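PDB 6UF3: polyisoprenyl-teichoic acid--peptidoglycan teichoic acid transferase TagV, which belongs to the LytR-CpsA-Psr family of bacterial cell-envelope proteins. Local coordinates for residues 247-250 / 251-255. Sequence-based numbering, arbitrary orientation.
Sequences EKVR and KTLQE
E247 accepts the backbone N-H of K251 at its carbonyl, with O to N 3.0 Å and a 161° angle at the hydrogen, one of four successive i to i+4 bonds that join 247-250 to 251-255. The bent side chain of K251 curls back over this turn, but its NZ stays 4.5 Å from OE1 of E247, beyond a salt bridge. The carboxylate of E247 instead pairs with R250, whose extended chain brings NH1 to 2.6 Å from OE2; at 123° the hydrogen bond within this salt bridge is weak.

K248 O is gripped twice by T252: N lies 2.9 Å from it and OG1 2.8 Å, the two donors arriving from opposite faces of the carbonyl plane. The hydroxyl can fold back in this way because OG1 sits beside the backbone N of T252 (chi1 -60°), and it approaches well out of the carbonyl plane. A water donates to the same OG1 and accepts from K248 NZ, bridging the two side chains.

V249 and L253 lie alongside each other with their branches in the same direction, and touch through CG1 and CD1 at 4.0 Å. Both are buried and lean on L43 of strand 39-44. R250 makes the last of the four joining bonds, its carbonyl receiving N of Q254 at 2.9 Å. The polar ends of these two residues reach the end of helix 72-84 and the loop that follows, R250 NE bonding to F83 O and Q254 NE2 to Q85 O.

The i to i+4 ladder identifies an alpha-helix, to which the T252 hydroxyl bond is a local addition; buried V249 and L253 against exposed K248 and K251 make it amphipathic. This helix, 243-257, near the modelled C-terminus, packs its apolar side against sheet strands 39-44 and 220-222.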
# COMPACT_ATOMS: atom_id res chain seq x y z
N GLU A 247 -16.00 8.94 7.88
CA GLU A 247 -16.52 10.13 7.21
C GLU A 247 -15.48 11.24 7.19
O GLU A 247 -15.33 11.95 6.19
CB GLU A 247 -17.82 10.60 7.87
CG GLU A 247 -19.06 9.82 7.44
CD GLU A 247 -19.19 9.69 5.92
OE1 GLU A 247 -18.94 10.68 5.20
OE2 GLU A 247 -19.53 8.59 5.45
N LYS A 248 -14.73 11.39 8.30
CA LYS A 248 -13.67 12.40 8.30
C LYS A 248 -12.53 12.04 7.34
O LYS A 248 -12.00 12.92 6.65
CB LYS A 248 -13.13 12.60 9.73
CG LYS A 248 -12.05 13.67 9.87
CD LYS A 248 -12.58 15.03 9.51
CE LYS A 248 -11.60 16.14 9.89
NZ LYS A 248 -12.15 17.45 9.50
N VAL A 249 -12.12 10.78 7.31
CA VAL A 249 -11.08 10.36 6.37
C VAL A 249 -11.53 10.64 4.94
O VAL A 249 -10.76 11.16 4.12
CB VAL A 249 -10.74 8.87 6.55
CG1 VAL A 249 -9.91 8.36 5.37
CG2 VAL A 249 -9.99 8.64 7.84
N ARG A 250 -12.77 10.26 4.62
CA ARG A 250 -13.32 10.53 3.29
C ARG A 250 -13.23 12.01 2.96
O ARG A 250 -12.74 12.39 1.89
CB ARG A 250 -14.78 10.07 3.22
CG ARG A 250 -14.97 8.57 3.19
CD ARG A 250 -16.45 8.20 3.27
NE ARG A 250 -16.64 6.78 2.99
CZ ARG A 250 -17.80 6.15 3.17
NH1 ARG A 250 -18.87 6.81 3.62
NH2 ARG A 250 -17.88 4.86 2.89
N LYS A 251 -13.69 12.88 3.87
CA LYS A 251 -13.69 14.31 3.59
C LYS A 251 -12.27 14.83 3.42
O LYS A 251 -12.01 15.69 2.57
CB LYS A 251 -14.41 15.07 4.71
CG LYS A 251 -15.90 15.27 4.46
CD LYS A 251 -16.48 16.33 5.38
CE LYS A 251 -16.80 15.76 6.75
NZ LYS A 251 -17.96 14.84 6.72
N THR A 252 -11.34 14.31 4.21
CA THR A 252 -9.95 14.76 4.13
C THR A 252 -9.32 14.40 2.79
O THR A 252 -8.67 15.23 2.15
CB THR A 252 -9.15 14.16 5.29
OG1 THR A 252 -9.74 14.59 6.52
CG2 THR A 252 -7.70 14.63 5.24
N LEU A 253 -9.52 13.15 2.35
CA LEU A 253 -8.97 12.72 1.07
C LEU A 253 -9.64 13.44 -0.09
O LEU A 253 -8.97 13.84 -1.06
CB LEU A 253 -9.12 11.20 0.92
CG LEU A 253 -8.33 10.36 1.90
CD1 LEU A 253 -8.55 8.88 1.67
CD2 LEU A 253 -6.83 10.71 1.84
N GLN A 254 -10.96 13.62 -0.02
CA GLN A 254 -11.69 14.37 -1.03
C GLN A 254 -11.16 15.79 -1.16
O GLN A 254 -10.95 16.29 -2.27
CB GLN A 254 -13.18 14.39 -0.68
CG GLN A 254 -13.84 13.05 -0.91
CD GLN A 254 -15.15 12.92 -0.17
OE1 GLN A 254 -15.60 13.84 0.52
NE2 GLN A 254 -15.79 11.76 -0.33
N GLU A 255 -10.97 16.48 -0.02
CA GLU A 255 -10.44 17.83 -0.07
C GLU A 255 -9.04 17.84 -0.67
O GLU A 255 -8.71 18.73 -1.47
CB GLU A 255 -10.44 18.45 1.33
O HOH W 1 -11.08 17.13 6.66